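Local atomic coordinates of nitrilotriacetate monooxygenase (Burkholderia pseudomallei, PDB entry 3SDO), a protein that probably acts as an FMN-dependent monooxygenase of the NtaA/SnaA/DszA family, using molecular oxygen to oxidise its substrate. Residues Ala52-Ala57 / Asp407-Val412; Ala46-Asn51 / Phe403-Phe408. One frame throughout, in Å; residues are numbered along the deposited sequence.

Interaction 1. Residues Ala52-Ala57 / Asp407-Val412; sequences AGIAFA and DFVDHV
V409 lays its CG1 methyl against the CB methyl of A52 and, a little further along, against the end of I54. The touch with A52 is the closer: V409 CG1 lies 3.6 Å from A52 CB, and the branching carbon V409 CB is only 3.7 Å from that same methyl. With so small a side chain facing the helix, the backbones can come near each other, the CA atoms of A52 and V409 being 6.1 Å apart. I54 arrives from the barrel side, its extended chain crossing the valine at roughly a right angle. Its first torsion (chi1 -68°) sets CG1 anti to the carbonyl carbon, and an anti second torsion then carries I54 CD1 to 4.0 Å from V409 CG1. One valine methyl is thus shared by two partners, and no hydrogen bond joins the two segments; the contact is apolar packing.

The chain between the two touching residues turns sharply. G53 is the first residue to leave helical geometry after helix 39-51, and its positive phi of 87° belongs to a Schellman motif, after which the chain heads toward strand 56-59. The packing continues on both flanks: A52 also touches L413, while I54 reaches L405 and L396. Beyond the turn, A55 and F56 make backbone hydrogen bonds to F12 and V14, placing the strand beside strand 11-15. On the helix, F408 meets the F12 ring edge-to-face, so helix 401-418 also packs against the sheet. Joining the turn before strand 56-59 to the last barrel helix in this way is characteristic of the (beta/alpha)8, or TIM-barrel, fold of luciferase-like monooxygenases, at the N-terminal ends of its strands.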
loop_
_atom_site.group_PDB
_atom_site.type_symbol
_atom_site.label_atom_id
_atom_site.label_comp_id
_atom_site.label_asym_id
_atom_site.label_seq_id
_atom_site.Cartn_x
_atom_site.Cartn_y
_atom_site.Cartn_z
ATOM N N ALA A 52 -0.134 10.254 -22.353
ATOM C CA ALA A 52 0.726 9.952 -23.507
ATOM C C ALA A 52 0.543 8.515 -24.028
ATOM O O ALA A 52 1.138 8.119 -25.042
ATOM C CB ALA A 52 2.198 10.184 -23.099
ATOM N N GLY A 53 -0.252 7.723 -23.324
ATOM C CA GLY A 53 -0.458 6.332 -23.703
ATOM C C GLY A 53 0.552 5.332 -23.161
ATOM O O GLY A 53 0.616 4.194 -23.629
ATOM N N ILE A 54 1.318 5.730 -22.155
ATOM C CA ILE A 54 2.196 4.798 -21.461
ATOM C C ILE A 54 1.328 3.779 -20.702
ATOM O O ILE A 54 0.353 4.123 -20.060
ATOM C CB ILE A 54 3.222 5.555 -20.562
ATOM C CG1 ILE A 54 4.201 6.306 -21.450
ATOM C CG2 ILE A 54 4.000 4.603 -19.658
ATOM C CD1 ILE A 54 5.225 7.185 -20.708
ATOM N N ALA A 55 1.678 2.512 -20.819
ATOM C CA ALA A 55 0.786 1.411 -20.369
ATOM C C ALA A 55 0.705 1.250 -18.848
ATOM O O ALA A 55 -0.334 0.850 -18.317
ATOM C CB ALA A 55 1.257 0.100 -20.964
ATOM N N PHE A 56 1.812 1.471 -18.144
ATOM C CA PHE A 56 1.800 1.283 -16.681
ATOM C C PHE A 56 2.807 2.192 -15.983
ATOM O O PHE A 56 3.799 2.604 -16.584
ATOM C CB PHE A 56 2.006 -0.205 -16.280
ATOM C CG PHE A 56 3.295 -0.783 -16.712
ATOM C CD1 PHE A 56 3.444 -1.267 -17.992
ATOM C CD2 PHE A 56 4.400 -0.822 -15.851
ATOM C CE1 PHE A 56 4.664 -1.799 -18.411
ATOM C CE2 PHE A 56 5.601 -1.338 -16.266
ATOM C CZ PHE A 56 5.746 -1.818 -17.549
ATOM N N ALA A 57 2.488 2.542 -14.738
ATOM C CA ALA A 57 3.421 3.157 -13.801
ATOM C C ALA A 57 3.936 2.043 -12.892
ATOM O O ALA A 57 3.148 1.197 -12.452
ATOM C CB ALA A 57 2.713 4.271 -12.969
ATOM N N ASP A 407 10.239 15.453 -21.830
ATOM C CA ASP A 407 10.945 15.325 -23.118
ATOM C C ASP A 407 10.531 14.072 -23.849
ATOM O O ASP A 407 10.317 14.083 -25.080
ATOM C CB ASP A 407 12.460 15.258 -22.937
ATOM C CG ASP A 407 13.084 16.597 -22.560
ATOM O OD1 ASP A 407 12.386 17.627 -22.562
ATOM O OD2 ASP A 407 14.295 16.595 -22.224
ATOM N N PHE A 408 10.477 12.959 -23.121
ATOM C CA PHE A 408 10.198 11.693 -23.755
ATOM C C PHE A 408 8.789 11.688 -24.354
ATOM O O PHE A 408 8.600 11.323 -25.521
ATOM C CB PHE A 408 10.387 10.525 -22.783
ATOM C CG PHE A 408 10.113 9.205 -23.400
ATOM C CD1 PHE A 408 8.850 8.641 -23.310
ATOM C CD2 PHE A 408 11.103 8.546 -24.121
ATOM C CE1 PHE A 408 8.575 7.427 -23.916
ATOM C CE2 PHE A 408 10.832 7.344 -24.726
ATOM C CZ PHE A 408 9.561 6.785 -24.627
ATOM N N VAL A 409 7.798 12.105 -23.573
ATOM C CA VAL A 409 6.413 12.051 -24.056
ATOM C C VAL A 409 6.130 13.096 -25.130
ATOM O O VAL A 409 5.370 12.832 -26.053
ATOM C CB VAL A 409 5.348 12.142 -22.900
ATOM C CG1 VAL A 409 5.518 10.979 -21.931
ATOM C CG2 VAL A 409 5.410 13.451 -22.172
ATOM N N ASP A 410 6.738 14.270 -25.027
ATOM C CA ASP A 410 6.476 15.329 -25.991
ATOM C C ASP A 410 7.258 15.151 -27.298
ATOM O O ASP A 410 6.784 15.549 -28.361
ATOM C CB ASP A 410 6.760 16.705 -25.371
ATOM C CG ASP A 410 5.740 17.095 -24.300
ATOM O OD1 ASP A 410 4.705 16.412 -24.115
ATOM O OD2 ASP A 410 5.977 18.098 -23.629
ATOM N N HIS A 411 8.433 14.531 -27.231
ATOM C CA HIS A 411 9.324 14.493 -28.384
ATOM C C HIS A 411 9.625 13.113 -28.940
ATOM O O HIS A 411 9.740 12.972 -30.134
ATOM C CB HIS A 411 10.599 15.260 -28.078
ATOM C CG HIS A 411 10.330 16.684 -27.726
ATOM N ND1 HIS A 411 10.481 17.174 -26.447
ATOM C CD2 HIS A 411 9.798 17.690 -28.458
ATOM C CE1 HIS A 411 10.111 18.443 -26.420
ATOM N NE2 HIS A 411 9.690 18.780 -27.628
ATOM N N VAL A 412 9.733 12.091 -28.104
ATOM C CA VAL A 412 10.029 10.765 -28.616
ATOM C C VAL A 412 8.786 9.997 -29.073
ATOM O O VAL A 412 8.762 9.460 -30.199
ATOM C CB VAL A 412 10.853 9.932 -27.626
ATOM C CG1 VAL A 412 11.155 8.599 -28.236
ATOM C CG2 VAL A 412 12.159 10.672 -27.275
#

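Interaction 2. Residues Ala46-Asn51 / Phe403-Phe408; sequences ARRAEN and FGLDDF
The R48 side chain leaves its helix with CG anti to the backbone N and then bends at chi2 (74°), which swings the guanidinium toward D406; the aspartate keeps CG beside its own backbone N, bringing OD1 to meet it. R48 NE lies 3.2 Å from D406 OD1 in a salt bridge, but the hydrogen bond within it is weak, its N-H...O angle being just 121°. R48 NH2 is 3.5 Å from D406 OD1, and the two side chains cross at about a right angle, with D406 CA over one face of the guanidinium. Each charge has a stronger partner of its own: R48 NH2 pairs with D410, and D406 OD1 with R45. The result is a small chain of alternating charges in the order R45, D406, R48, D410.

Beneath this polar layer L405 reaches across with its CD2 methyl. L405 CD2 lies 4.1 Å from R48 CB, at the aliphatic root of the arginine, and 4.5 Å from A49 CB. The two helix segments run nearly parallel, 13° apart, with an axis separation of 10.4 Å. Helix 39-51 follows strand 11-15 and helix 401-418 follows strand 393-396, its neighbour in the sheet. Side-by-side packing of the first and last barrel helices is what closes the helical layer of a TIM barrel.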
loop_
_atom_site.group_PDB
_atom_site.type_symbol
_atom_site.label_atom_id
_atom_site.label_comp_id
_atom_site.label_asym_id
_atom_site.label_seq_id
_atom_site.Cartn_x
_atom_site.Cartn_y
_atom_site.Cartn_z
ATOM N N ALA A 46 2.193 10.434 -13.005
ATOM C CA ALA A 46 1.339 9.332 -13.463
ATOM C C ALA A 46 0.370 9.807 -14.544
ATOM O O ALA A 46 0.181 9.116 -15.549
ATOM C CB ALA A 46 0.578 8.665 -12.282
ATOM N N ARG A 47 -0.210 10.996 -14.356
ATOM C CA ARG A 47 -1.154 11.560 -15.343
ATOM C C ARG A 47 -0.479 11.947 -16.648
ATOM O O ARG A 47 -1.008 11.709 -17.717
ATOM C CB ARG A 47 -1.905 12.757 -14.761
ATOM C CG ARG A 47 -2.956 12.318 -13.750
ATOM C CD ARG A 47 -3.609 13.501 -13.109
ATOM N NE ARG A 47 -4.795 13.137 -12.336
ATOM C CZ ARG A 47 -5.413 13.971 -11.513
ATOM N NH1 ARG A 47 -4.934 15.211 -11.320
ATOM N NH2 ARG A 47 -6.520 13.588 -10.893
ATOM N N ARG A 48 0.717 12.503 -16.538
ATOM C CA ARG A 48 1.539 12.841 -17.698
ATOM C C ARG A 48 1.797 11.596 -18.537
ATOM O O ARG A 48 1.628 11.613 -19.762
ATOM C CB ARG A 48 2.866 13.437 -17.222
ATOM C CG ARG A 48 3.652 14.190 -18.270
ATOM C CD ARG A 48 3.012 15.523 -18.569
ATOM N NE ARG A 48 3.941 16.455 -19.192
ATOM C CZ ARG A 48 4.129 16.601 -20.501
ATOM N NH1 ARG A 48 3.448 15.887 -21.387
ATOM N NH2 ARG A 48 4.986 17.503 -20.922
ATOM N N ALA A 49 2.205 10.514 -17.883
ATOM C CA ALA A 49 2.440 9.253 -18.578
ATOM C C ALA A 49 1.146 8.678 -19.180
ATOM O O ALA A 49 1.126 8.266 -20.340
ATOM C CB ALA A 49 3.108 8.230 -17.632
ATOM N N GLU A 50 0.077 8.680 -18.392
ATOM C CA GLU A 50 -1.200 8.133 -18.820
ATOM C C GLU A 50 -1.725 8.879 -20.050
ATOM O O GLU A 50 -2.229 8.273 -20.998
ATOM C CB GLU A 50 -2.232 8.214 -17.685
ATOM C CG GLU A 50 -3.614 7.706 -18.065
ATOM C CD GLU A 50 -4.577 7.700 -16.884
ATOM O OE1 GLU A 50 -4.955 8.801 -16.413
ATOM O OE2 GLU A 50 -4.939 6.595 -16.413
ATOM N N ASN A 51 -1.626 10.199 -20.028
ATOM C CA ASN A 51 -2.150 10.979 -21.141
ATOM C C ASN A 51 -1.373 10.742 -22.459
ATOM O O ASN A 51 -1.902 10.991 -23.539
ATOM C CB ASN A 51 -2.125 12.460 -20.782
ATOM C CG ASN A 51 -3.176 12.832 -19.757
ATOM O OD1 ASN A 51 -4.100 12.057 -19.472
ATOM N ND2 ASN A 51 -3.071 14.056 -19.236
ATOM N N PHE A 403 11.911 16.801 -16.205
ATOM C CA PHE A 403 12.181 17.063 -17.627
ATOM C C PHE A 403 12.364 15.787 -18.419
ATOM O O PHE A 403 12.025 15.749 -19.589
ATOM C CB PHE A 403 13.374 17.998 -17.829
ATOM C CG PHE A 403 14.705 17.316 -17.788
ATOM C CD1 PHE A 403 15.227 16.735 -18.921
ATOM C CD2 PHE A 403 15.434 17.264 -16.616
ATOM C CE1 PHE A 403 16.462 16.120 -18.895
ATOM C CE2 PHE A 403 16.666 16.646 -16.579
ATOM C CZ PHE A 403 17.186 16.070 -17.720
ATOM N N GLY A 404 12.876 14.733 -17.787
ATOM C CA GLY A 404 13.049 13.456 -18.478
ATOM C C GLY A 404 11.772 12.915 -19.101
ATOM O O GLY A 404 11.745 12.541 -20.289
ATOM N N LEU A 405 10.709 12.826 -18.302
ATOM C CA LEU A 405 9.452 12.324 -18.825
ATOM C C LEU A 405 8.809 13.309 -19.803
ATOM O O LEU A 405 8.266 12.893 -20.828
ATOM C CB LEU A 405 8.477 12.017 -17.689
ATOM C CG LEU A 405 7.134 11.374 -18.049
ATOM C CD1 LEU A 405 7.313 9.987 -18.661
ATOM C CD2 LEU A 405 6.293 11.278 -16.767
ATOM N N ASP A 406 8.835 14.605 -19.482
ATOM C CA ASP A 406 8.280 15.616 -20.377
ATOM C C ASP A 406 8.906 15.491 -21.771
ATOM O O ASP A 406 8.191 15.447 -22.774
ATOM C CB ASP A 406 8.536 17.031 -19.863
ATOM C CG ASP A 406 7.782 17.345 -18.582
ATOM O OD1 ASP A 406 6.934 16.546 -18.144
ATOM O OD2 ASP A 406 8.033 18.410 -18.018
ATOM N N ASP A 407 10.239 15.453 -21.830
ATOM C CA ASP A 407 10.945 15.325 -23.118
ATOM C C ASP A 407 10.531 14.072 -23.849
ATOM O O ASP A 407 10.317 14.083 -25.080
ATOM C CB ASP A 407 12.460 15.258 -22.937
ATOM C CG ASP A 407 13.084 16.597 -22.560
ATOM O OD1 ASP A 407 12.386 17.627 -22.562
ATOM O OD2 ASP A 407 14.295 16.595 -22.224
ATOM N N PHE A 408 10.477 12.959 -23.121
ATOM C CA PHE A 408 10.198 11.693 -23.755
ATOM C C PHE A 408 8.789 11.688 -24.354
ATOM O O PHE A 408 8.600 11.323 -25.521
ATOM C CB PHE A 408 10.387 10.525 -22.783
ATOM C CG PHE A 408 10.113 9.205 -23.400
ATOM C CD1 PHE A 408 8.850 8.641 -23.310
ATOM C CD2 PHE A 408 11.103 8.546 -24.121
ATOM C CE1 PHE A 408 8.575 7.427 -23.916
ATOM C CE2 PHE A 408 10.832 7.344 -24.726
ATOM C CZ PHE A 408 9.561 6.785 -24.627
#

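Interactions 1 and 2 have centres about 5 Å apart and use overlapping turns of helix 401-418, sharing D407 and F408. Several contacts tie them together. R48 NH2 crosses to D410 OD2 at 2.9 Å, one turn beyond D406 on helix 401-418, so the arginine of interaction 2 is held by a residue of the 407-412 segment. I54 N probably donates to A49 O at 3.1 Å, binding the turn back onto the last turns of helix 39-51. I54 CD1 packs 4.0 Å from L405 CD1, merging the apolar parts of both contacts into one layer. Both lie away from the predicted FMN-binding residues, such as D61 and H147, and belong to the barrel framework.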